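Local atomic coordinates of elongation factor G (Thermus thermophilus, PDB entry 2DY1), a protein that binds GTP with a magnesium ion and probably acts as a GTPase in the elongation step of translation. Residues L29-T33 against A67-F71; R75-L79 against A344-L348; G501-P505 against N539-H543. One frame throughout, in Å; residues are numbered along the deposited sequence.

Interactions 1 and 2 are neighbours, their centres about 12 Å apart, and draw on adjacent antiparallel strands, 65-71 and 74-80, of the GTP-binding domain. Interaction 1 packs helix 22-32 on the outermost strand and is only partly buried, leucines inside and bridging waters at one end. Interaction 2 is the buried one: there the sheet meets domain 2 through aromatic and aliphatic groups. Interaction 3 lies far off in domain IV, its centre about 84 Å from that of interaction 1 and about 75 Å from that of interaction 2; partly buried, it trades leucine packing for proline on tyrosine, backbone carbonyls and one water.

Interaction 1. Residues L29-T33 against A67-F71; sequences LLYKT and APLLF
Helix 22-32, which begins within the P-loop of the GTP-binding domain, packs its last turn against edge strand 65-71, with L29, L30 and T33 facing A67, L69 and L70. L69 sits between the two helix leucines and turns its two methyls mainly toward one each. Its CD1 meets L29 CB at 3.8 Å, while its CD2 lies 3.7 Å from L30 CD2; both leucines cross it at about a right angle. L30 CD2 is shared, since it also rests 3.9 Å from the CB of A67.

Toward the helix end the chemistry turns polar. T33 has OG1 between its backbone N and carbonyl carbon (chi1 57°), and from there the hydroxyl donates back to L29 O at 2.7 Å, tilted 21° from the carbonyl plane. That same oxygen accepts T33 N, giving it two donors from one residue. On the strand side T33 CB packs 3.5 Å from L70 O; no direct hydrogen bond joins the segments, and two waters bridge them. One donates to T33 OG1 and accepts from L70 N, and the other donates to both T33 O and L70 O. A valine here would probably take from the first water its threonine partner and cost L29 O its second donor, weakening the tie at the helix end.

The contact stays clear of the nucleotide, with the L29 side chain about 11 Å from bound GTP. Strand 74-80 pairs with 65-71 through backbone bonds of A67 and L69, and its L78 touches L29. Helix 261-271 adds V261 against L29 and L265 against T33 and F71, while M332 of strand 323-332 reaches L30 and P68.

Interaction 2. Residues R75-L79 against A344-L348; sequences RVFLL and AGFVL
F77 and F346 form the tight centre of this contact between strand 74-80 of the GTP-binding domain and the loop leading into strand 347-350 of domain 2. The two rings are tilted, their planes at 43°, and F77 leads with its far corner: CZ stands over the middle of one face of F346, 3.5 Å from F346 CG. The F77 ring in turn is covered by backbone. F346 CA lies 3.8 Å from its centroid in a CH-pi contact, just 13° off the normal, and V347 N sits over the same face nearer the rim. With F77 CG beside its own backbone N, the ring extends toward domain 2, and its CD1 comes 3.3 Å from G345 O. That carbonyl, buried here, accepts a hydrogen bond from T11 OG1.

The contact thins at both flanks. The looser touch is a single methyl contact, L79 CD2 to V347 CG2 at 4.2 Å. At the partly exposed edge the extended R75 side chain runs past the far end of F346, with R75 NE and R75 CD each 3.7 Å from F346 CZ; the guanidinium is inclined 22° to the ring plane.

No hydrogen bond or salt bridge crosses between the segments. The join therefore rests on apolar and aromatic packing, and the buried G345 carbonyl beside F77 is satisfied from strand 9-16.

Interaction 3. Residues G501-P505 against N539-H543; sequences GGVIP and NGSYH
P505 lies over one face of the Y542 ring and makes a CH-pi contact between the loop 501-505 and the end of strand 533-541. Its CD is 3.6 Å from the ring centroid, 19° off the normal and shifted toward the rim; CG covers the CZ side. The tyrosine has CG between its backbone N and carbonyl carbon (chi1 83°), which brings the ring back toward the loop.

Aliphatic groups meet the backbone of 539-541. I504 CD1 rests 3.8 Å from G540 CA, where a side chain would collide with it, and V503 CB lies 3.5 Å from G540 O.

V503 O gathers two CH contacts and one water. It takes a CA-H...O contact from S541 CA at 3.4 Å (145° at the hydrogen), and meets the Y542 ring at its edge, in plane, 3.2 Å from Y542 CD1. One water donates to it at 2.8 Å and accepts from Y542 N. The hydroxyl of S541 turns elsewhere, to D482 and Y480.

With no direct hydrogen bond across, this corner of domain IV is joined by weak CH contacts, close fit at a glycine and one bridging water.

Interaction 1. Residues L29-T33 against A67-F71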
ATOM      1  N   LEU A  29      -1.503  13.334  23.561  1.00  9.77           N
ATOM      2  CA  LEU A  29      -1.543  14.710  23.063  1.00 10.53           C
ATOM      3  C   LEU A  29      -2.984  15.251  23.110  1.00 11.32           C
ATOM      4  O   LEU A  29      -3.223  16.423  23.492  1.00 11.38           O
ATOM      5  CB  LEU A  29      -0.986  14.752  21.634  1.00 10.29           C
ATOM      6  CG  LEU A  29       0.535  14.622  21.528  1.00  8.50           C
ATOM      7  CD1 LEU A  29       0.957  14.160  20.152  1.00 12.33           C
ATOM      8  CD2 LEU A  29       1.161  15.986  21.878  1.00 10.98           C
ATOM      9  N   LEU A  30      -3.965  14.419  22.745  1.00 11.58           N
ATOM     10  CA  LEU A  30      -5.364  14.875  22.789  1.00 13.13           C
ATOM     11  C   LEU A  30      -5.780  15.166  24.240  1.00 12.48           C
ATOM     12  O   LEU A  30      -6.438  16.184  24.535  1.00 12.30           O
ATOM     13  CB  LEU A  30      -6.291  13.809  22.182  1.00  9.88           C
ATOM     14  CG  LEU A  30      -6.174  13.677  20.658  1.00 10.39           C
ATOM     15  CD1 LEU A  30      -6.841  12.392  20.166  1.00 12.63           C
ATOM     16  CD2 LEU A  30      -6.835  14.899  20.000  1.00 12.27           C
ATOM     17  N   TYR A  31      -5.369  14.296  25.154  1.00 11.11           N
ATOM     18  CA  TYR A  31      -5.697  14.494  26.559  1.00 13.93           C
ATOM     19  C   TYR A  31      -4.984  15.707  27.156  1.00 15.71           C
ATOM     20  O   TYR A  31      -5.632  16.579  27.761  1.00 13.83           O
ATOM     21  CB  TYR A  31      -5.345  13.241  27.384  1.00 10.82           C
ATOM     22  CG  TYR A  31      -5.420  13.474  28.881  1.00 14.68           C
ATOM     23  CD1 TYR A  31      -4.262  13.492  29.656  1.00 19.42           C
ATOM     24  CD2 TYR A  31      -6.637  13.747  29.504  1.00 22.07           C
ATOM     25  CE1 TYR A  31      -4.314  13.784  31.018  1.00 24.37           C
ATOM     26  CE2 TYR A  31      -6.698  14.039  30.868  1.00 21.39           C
ATOM     27  CZ  TYR A  31      -5.538  14.057  31.612  1.00 29.35           C
ATOM     28  OH  TYR A  31      -5.608  14.353  32.953  1.00 36.07           O
ATOM     29  N   LYS A  32      -3.668  15.806  26.937  1.00 11.13           N
ATOM     30  CA  LYS A  32      -2.912  16.900  27.537  1.00 14.14           C
ATOM     31  C   LYS A  32      -3.276  18.285  27.036  1.00 16.31           C
ATOM     32  O   LYS A  32      -3.121  19.255  27.777  1.00 13.29           O
ATOM     33  CB  LYS A  32      -1.405  16.666  27.381  1.00 12.88           C
ATOM     34  CG  LYS A  32      -0.846  15.547  28.255  1.00 15.78           C
ATOM     35  CD  LYS A  32      -1.021  15.852  29.730  1.00 23.25           C
ATOM     36  CE  LYS A  32       0.303  16.145  30.397  1.00 34.77           C
ATOM     37  NZ  LYS A  32       0.108  16.637  31.789  1.00 32.78           N
ATOM     38  N   THR A  33      -3.751  18.379  25.795  1.00 12.90           N
ATOM     39  CA  THR A  33      -4.167  19.668  25.238  1.00 14.37           C
ATOM     40  C   THR A  33      -5.621  19.977  25.588  1.00 15.36           C
ATOM     41  O   THR A  33      -6.121  21.065  25.289  1.00 17.88           O
ATOM     42  CB  THR A  33      -4.015  19.727  23.695  1.00 13.27           C
ATOM     43  OG1 THR A  33      -4.762  18.660  23.094  1.00 13.44           O
ATOM     44  CG2 THR A  33      -2.540  19.602  23.278  1.00  9.66           C
ATOM     45  N   ALA A  67      -6.048  13.945  14.456  1.00  8.43           N
ATOM     46  CA  ALA A  67      -6.060  14.540  15.781  1.00  8.58           C
ATOM     47  C   ALA A  67      -5.737  16.017  15.565  1.00 10.98           C
ATOM     48  O   ALA A  67      -4.589  16.382  15.351  1.00 11.60           O
ATOM     49  CB  ALA A  67      -5.001  13.883  16.680  1.00 11.51           C
ATOM     50  N   PRO A  68      -6.756  16.877  15.581  1.00  8.51           N
ATOM     51  CA  PRO A  68      -6.575  18.325  15.371  1.00  9.18           C
ATOM     52  C   PRO A  68      -6.191  19.019  16.662  1.00 16.38           C
ATOM     53  O   PRO A  68      -7.039  19.552  17.364  1.00 21.83           O
ATOM     54  CB  PRO A  68      -7.940  18.755  14.830  1.00 11.27           C
ATOM     55  CG  PRO A  68      -8.907  17.868  15.619  1.00 13.52           C
ATOM     56  CD  PRO A  68      -8.184  16.520  15.759  1.00 10.78           C
ATOM     57  N   LEU A  69      -4.897  19.053  16.950  1.00 10.48           N
ATOM     58  CA  LEU A  69      -4.437  19.623  18.205  1.00  9.60           C
ATOM     59  C   LEU A  69      -4.384  21.133  18.243  1.00 13.03           C
ATOM     60  O   LEU A  69      -3.971  21.775  17.271  1.00 14.45           O
ATOM     61  CB  LEU A  69      -3.047  19.068  18.541  1.00 11.32           C
ATOM     62  CG  LEU A  69      -2.935  17.540  18.504  1.00 10.84           C
ATOM     63  CD1 LEU A  69      -1.452  17.122  18.636  1.00 12.60           C
ATOM     64  CD2 LEU A  69      -3.747  16.922  19.654  1.00 13.50           C
ATOM     65  N   LEU A  70      -4.839  21.680  19.366  1.00 11.48           N
ATOM     66  CA  LEU A  70      -4.833  23.120  19.602  1.00 13.79           C
ATOM     67  C   LEU A  70      -3.978  23.342  20.843  1.00 14.30           C
ATOM     68  O   LEU A  70      -4.191  22.709  21.874  1.00 15.78           O
ATOM     69  CB  LEU A  70      -6.253  23.618  19.843  1.00 14.92           C
ATOM     70  CG  LEU A  70      -6.384  25.083  20.266  1.00 17.85           C
ATOM     71  CD1 LEU A  70      -5.938  25.998  19.130  1.00 20.31           C
ATOM     72  CD2 LEU A  70      -7.838  25.363  20.629  1.00 21.66           C
ATOM     73  N   PHE A  71      -2.999  24.231  20.751  1.00 13.19           N
ATOM     74  CA  PHE A  71      -2.135  24.465  21.892  1.00 15.24           C
ATOM     75  C   PHE A  71      -1.654  25.905  21.848  1.00 15.24           C
ATOM     76  O   PHE A  71      -0.947  26.311  20.929  1.00 16.14           O
ATOM     77  CB  PHE A  71      -0.942  23.507  21.824  1.00 15.39           C
ATOM     78  CG  PHE A  71       0.021  23.644  22.977  1.00 18.15           C
ATOM     79  CD1 PHE A  71      -0.363  23.304  24.265  1.00 24.93           C
ATOM     80  CD2 PHE A  71       1.314  24.103  22.758  1.00 30.88           C
ATOM     81  CE1 PHE A  71       0.540  23.416  25.333  1.00 25.48           C
ATOM     82  CE2 PHE A  71       2.217  24.217  23.815  1.00 26.90           C
ATOM     83  CZ  PHE A  71       1.824  23.874  25.098  1.00 25.99           C
TER
HETATM   84  O   HOH W   1      -6.238  19.872  21.235  1.00 17.91           O
HETATM   85  O   HOH W   2      -4.975  23.417  24.427  1.00 23.34           O

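Interaction 2. Residues R75-L79 against A344-L348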
ATOM      1  N   ARG A  75      -1.982  25.351  15.985  1.00 12.12           N
ATOM      2  CA  ARG A  75      -2.671  24.131  15.603  1.00 10.16           C
ATOM      3  C   ARG A  75      -1.739  23.144  14.933  1.00 16.90           C
ATOM      4  O   ARG A  75      -0.924  23.508  14.077  1.00 15.82           O
ATOM      5  CB  ARG A  75      -3.815  24.461  14.635  1.00 14.13           C
ATOM      6  CG  ARG A  75      -4.975  25.210  15.290  1.00 17.33           C
ATOM      7  CD  ARG A  75      -6.005  25.589  14.239  1.00 25.51           C
ATOM      8  NE  ARG A  75      -7.271  26.051  14.806  1.00 40.30           N
ATOM      9  CZ  ARG A  75      -7.438  27.196  15.462  1.00 43.13           C
ATOM     10  NH1 ARG A  75      -6.415  28.020  15.648  1.00 47.35           N
ATOM     11  NH2 ARG A  75      -8.637  27.515  15.935  1.00 49.98           N
ATOM     12  N   VAL A  76      -1.820  21.892  15.358  1.00 10.62           N
ATOM     13  CA  VAL A  76      -1.038  20.862  14.709  1.00  9.41           C
ATOM     14  C   VAL A  76      -2.037  19.814  14.282  1.00 12.09           C
ATOM     15  O   VAL A  76      -2.703  19.221  15.129  1.00 12.03           O
ATOM     16  CB  VAL A  76       0.012  20.235  15.650  1.00 10.77           C
ATOM     17  CG1 VAL A  76       0.681  19.051  14.964  1.00 12.38           C
ATOM     18  CG2 VAL A  76       1.041  21.304  16.029  1.00 12.93           C
ATOM     19  N   PHE A  77      -2.182  19.628  12.967  1.00 10.08           N
ATOM     20  CA  PHE A  77      -3.096  18.589  12.488  1.00 10.00           C
ATOM     21  C   PHE A  77      -2.228  17.360  12.377  1.00 11.13           C
ATOM     22  O   PHE A  77      -1.429  17.238  11.454  1.00 10.80           O
ATOM     23  CB  PHE A  77      -3.719  18.994  11.152  1.00  9.67           C
ATOM     24  CG  PHE A  77      -4.729  20.101  11.293  1.00  9.67           C
ATOM     25  CD1 PHE A  77      -4.312  21.425  11.349  1.00 13.64           C
ATOM     26  CD2 PHE A  77      -6.084  19.818  11.476  1.00 11.10           C
ATOM     27  CE1 PHE A  77      -5.217  22.464  11.601  1.00 11.99           C
ATOM     28  CE2 PHE A  77      -6.999  20.851  11.728  1.00 13.65           C
ATOM     29  CZ  PHE A  77      -6.566  22.172  11.795  1.00 10.48           C
ATOM     30  N   LEU A  78      -2.411  16.438  13.329  1.00 10.12           N
ATOM     31  CA  LEU A  78      -1.599  15.223  13.411  1.00  8.62           C
ATOM     32  C   LEU A  78      -2.359  14.058  12.806  1.00  9.50           C
ATOM     33  O   LEU A  78      -3.495  13.796  13.181  1.00 10.51           O
ATOM     34  CB  LEU A  78      -1.271  14.926  14.886  1.00  9.56           C
ATOM     35  CG  LEU A  78      -0.301  13.773  15.182  1.00 10.62           C
ATOM     36  CD1 LEU A  78       1.101  14.119  14.651  1.00 13.07           C
ATOM     37  CD2 LEU A  78      -0.251  13.531  16.702  1.00 14.18           C
ATOM     38  N   LEU A  79      -1.727  13.370  11.863  1.00  9.40           N
ATOM     39  CA  LEU A  79      -2.374  12.222  11.215  1.00  9.00           C
ATOM     40  C   LEU A  79      -1.740  10.962  11.807  1.00 10.46           C
ATOM     41  O   LEU A  79      -0.581  10.664  11.537  1.00 11.35           O
ATOM     42  CB  LEU A  79      -2.153  12.285   9.706  1.00 10.39           C
ATOM     43  CG  LEU A  79      -2.479  13.669   9.113  1.00 13.56           C
ATOM     44  CD1 LEU A  79      -2.280  13.650   7.599  1.00 14.04           C
ATOM     45  CD2 LEU A  79      -3.923  14.047   9.441  1.00 17.66           C
ATOM     46  N   ALA A 344      -4.440  27.210   5.406  1.00 12.39           N
ATOM     47  CA  ALA A 344      -3.541  26.170   4.894  1.00 11.47           C
ATOM     48  C   ALA A 344      -2.986  25.390   6.091  1.00 11.56           C
ATOM     49  O   ALA A 344      -2.583  25.976   7.101  1.00 13.29           O
ATOM     50  CB  ALA A 344      -2.395  26.806   4.090  1.00 13.53           C
ATOM     51  N   GLY A 345      -2.972  24.061   5.950  1.00 12.78           N
ATOM     52  CA  GLY A 345      -2.513  23.195   7.028  1.00 13.17           C
ATOM     53  C   GLY A 345      -3.692  22.420   7.610  1.00 13.78           C
ATOM     54  O   GLY A 345      -3.529  21.333   8.170  1.00 12.33           O
ATOM     55  N   PHE A 346      -4.886  22.983   7.488  1.00  9.62           N
ATOM     56  CA  PHE A 346      -6.075  22.296   7.988  1.00 11.43           C
ATOM     57  C   PHE A 346      -6.358  21.030   7.204  1.00  9.33           C
ATOM     58  O   PHE A 346      -6.009  20.892   6.021  1.00 10.30           O
ATOM     59  CB  PHE A 346      -7.332  23.176   7.832  1.00 10.08           C
ATOM     60  CG  PHE A 346      -7.632  24.050   9.008  1.00 10.10           C
ATOM     61  CD1 PHE A 346      -6.684  24.949   9.488  1.00 11.91           C
ATOM     62  CD2 PHE A 346      -8.879  23.976   9.647  1.00 10.82           C
ATOM     63  CE1 PHE A 346      -6.961  25.762  10.583  1.00 10.16           C
ATOM     64  CE2 PHE A 346      -9.170  24.783  10.751  1.00 12.23           C
ATOM     65  CZ  PHE A 346      -8.212  25.680  11.223  1.00 13.59           C
ATOM     66  N   VAL A 347      -7.001  20.094   7.903  1.00 11.04           N
ATOM     67  CA  VAL A 347      -7.508  18.893   7.289  1.00 11.79           C
ATOM     68  C   VAL A 347      -8.996  19.022   7.569  1.00  9.96           C
ATOM     69  O   VAL A 347      -9.407  19.305   8.693  1.00 13.29           O
ATOM     70  CB  VAL A 347      -6.964  17.614   7.937  1.00 12.26           C
ATOM     71  CG1 VAL A 347      -7.794  16.412   7.463  1.00 13.47           C
ATOM     72  CG2 VAL A 347      -5.497  17.434   7.528  1.00 14.09           C
ATOM     73  N   LEU A 348      -9.796  18.883   6.520  1.00 12.35           N
ATOM     74  CA  LEU A 348     -11.238  18.985   6.653  1.00 11.07           C
ATOM     75  C   LEU A 348     -11.915  17.667   6.373  1.00 12.92           C
ATOM     76  O   LEU A 348     -11.410  16.857   5.599  1.00 14.86           O
ATOM     77  CB  LEU A 348     -11.784  20.003   5.654  1.00 13.27           C
ATOM     78  CG  LEU A 348     -11.271  21.439   5.823  1.00 16.25           C
ATOM     79  CD1 LEU A 348     -11.838  22.287   4.684  1.00 25.86           C
ATOM     80  CD2 LEU A 348     -11.698  22.007   7.152  1.00 19.32           C
TER

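Interaction 3. Residues G501-P505 against N539-H543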
ATOM      1  N   GLY A 501      -5.120 -20.861 -55.349  1.00 16.70           N
ATOM      2  CA  GLY A 501      -6.131 -20.981 -56.386  1.00 16.98           C
ATOM      3  C   GLY A 501      -7.442 -20.296 -56.075  1.00 16.64           C
ATOM      4  O   GLY A 501      -8.436 -20.509 -56.770  1.00 17.62           O
ATOM      5  N   GLY A 502      -7.452 -19.483 -55.021  1.00 16.69           N
ATOM      6  CA  GLY A 502      -8.669 -18.787 -54.633  1.00 17.42           C
ATOM      7  C   GLY A 502      -9.796 -19.726 -54.224  1.00 18.56           C
ATOM      8  O   GLY A 502     -10.982 -19.350 -54.320  1.00 17.06           O
ATOM      9  N   VAL A 503      -9.456 -20.925 -53.750  1.00 15.67           N
ATOM     10  CA  VAL A 503     -10.491 -21.893 -53.368  1.00 13.00           C
ATOM     11  C   VAL A 503     -11.340 -21.390 -52.206  1.00 17.13           C
ATOM     12  O   VAL A 503     -12.464 -21.856 -52.022  1.00 17.54           O
ATOM     13  CB  VAL A 503      -9.915 -23.307 -53.083  1.00 14.53           C
ATOM     14  CG1 VAL A 503      -9.330 -23.885 -54.399  1.00 18.16           C
ATOM     15  CG2 VAL A 503      -8.836 -23.260 -52.009  1.00 15.40           C
ATOM     16  N   ILE A 504     -10.787 -20.488 -51.400  1.00 16.25           N
ATOM     17  CA  ILE A 504     -11.565 -19.808 -50.348  1.00 21.42           C
ATOM     18  C   ILE A 504     -11.194 -18.343 -50.561  1.00 21.66           C
ATOM     19  O   ILE A 504     -10.007 -17.985 -50.594  1.00 20.14           O
ATOM     20  CB  ILE A 504     -11.192 -20.161 -48.868  1.00 16.82           C
ATOM     21  CG1 ILE A 504     -11.532 -21.614 -48.529  1.00 17.89           C
ATOM     22  CG2 ILE A 504     -12.017 -19.234 -47.919  1.00 16.63           C
ATOM     23  CD1 ILE A 504     -11.017 -22.076 -47.154  1.00 20.40           C
ATOM     24  N   PRO A 505     -12.195 -17.466 -50.716  1.00 18.25           N
ATOM     25  CA  PRO A 505     -11.888 -16.049 -50.923  1.00 18.11           C
ATOM     26  C   PRO A 505     -11.236 -15.443 -49.691  1.00 16.04           C
ATOM     27  O   PRO A 505     -11.522 -15.853 -48.558  1.00 20.05           O
ATOM     28  CB  PRO A 505     -13.260 -15.431 -51.207  1.00 24.08           C
ATOM     29  CG  PRO A 505     -14.067 -16.573 -51.715  1.00 29.21           C
ATOM     30  CD  PRO A 505     -13.640 -17.713 -50.842  1.00 22.39           C
ATOM     31  N   ASN A 539      -6.308 -25.426 -47.458  1.00 16.42           N
ATOM     32  CA  ASN A 539      -7.188 -25.876 -48.526  1.00 15.90           C
ATOM     33  C   ASN A 539      -8.611 -25.670 -48.004  1.00 14.95           C
ATOM     34  O   ASN A 539      -8.814 -25.323 -46.833  1.00 13.85           O
ATOM     35  CB  ASN A 539      -6.913 -27.360 -48.846  1.00 14.48           C
ATOM     36  CG  ASN A 539      -7.556 -27.827 -50.154  1.00 15.45           C
ATOM     37  OD1 ASN A 539      -7.655 -29.037 -50.413  1.00 20.54           O
ATOM     38  ND2 ASN A 539      -7.971 -26.883 -50.982  1.00 12.14           N
ATOM     39  N   GLY A 540      -9.589 -25.859 -48.876  1.00 14.60           N
ATOM     40  CA  GLY A 540     -10.973 -25.680 -48.472  1.00 15.33           C
ATOM     41  C   GLY A 540     -11.787 -25.387 -49.712  1.00 20.33           C
ATOM     42  O   GLY A 540     -11.312 -25.551 -50.843  1.00 16.98           O
ATOM     43  N   SER A 541     -13.023 -24.955 -49.523  1.00 17.38           N
ATOM     44  CA  SER A 541     -13.850 -24.632 -50.669  1.00 16.49           C
ATOM     45  C   SER A 541     -15.012 -23.797 -50.175  1.00 20.57           C
ATOM     46  O   SER A 541     -15.258 -23.720 -48.965  1.00 19.69           O
ATOM     47  CB  SER A 541     -14.352 -25.913 -51.361  1.00 17.65           C
ATOM     48  OG  SER A 541     -15.228 -26.689 -50.543  1.00 19.84           O
ATOM     49  N   TYR A 542     -15.709 -23.160 -51.106  1.00 19.09           N
ATOM     50  CA  TYR A 542     -16.852 -22.334 -50.750  1.00 19.94           C
ATOM     51  C   TYR A 542     -17.870 -22.337 -51.875  1.00 24.36           C
ATOM     52  O   TYR A 542     -17.581 -22.768 -52.990  1.00 20.77           O
ATOM     53  CB  TYR A 542     -16.418 -20.894 -50.475  1.00 19.67           C
ATOM     54  CG  TYR A 542     -16.258 -20.041 -51.710  1.00 18.64           C
ATOM     55  CD1 TYR A 542     -15.169 -20.210 -52.568  1.00 18.93           C
ATOM     56  CD2 TYR A 542     -17.213 -19.085 -52.043  1.00 19.67           C
ATOM     57  CE1 TYR A 542     -15.040 -19.452 -53.729  1.00 18.91           C
ATOM     58  CE2 TYR A 542     -17.098 -18.327 -53.193  1.00 24.02           C
ATOM     59  CZ  TYR A 542     -16.009 -18.519 -54.035  1.00 23.21           C
ATOM     60  OH  TYR A 542     -15.919 -17.800 -55.193  1.00 21.38           O
ATOM     61  N   HIS A 543     -19.073 -21.869 -51.568  1.00 22.09           N
ATOM     62  CA  HIS A 543     -20.117 -21.767 -52.576  1.00 25.18           C
ATOM     63  C   HIS A 543     -20.630 -20.348 -52.465  1.00 29.15           C
ATOM     64  O   HIS A 543     -20.987 -19.882 -51.377  1.00 30.73           O
ATOM     65  CB  HIS A 543     -21.248 -22.777 -52.326  1.00 22.40           C
ATOM     66  CG  HIS A 543     -20.937 -24.158 -52.814  1.00 22.17           C
ATOM     67  ND1 HIS A 543     -20.706 -24.438 -54.145  1.00 29.67           N
ATOM     68  CD2 HIS A 543     -20.817 -25.335 -52.156  1.00 27.63           C
ATOM     69  CE1 HIS A 543     -20.460 -25.727 -54.286  1.00 29.04           C
ATOM     70  NE2 HIS A 543     -20.521 -26.296 -53.094  1.00 30.92           N
TER
HETATM   71  O   HOH W   3     -14.269 -23.201 -53.670  1.00 16.85           O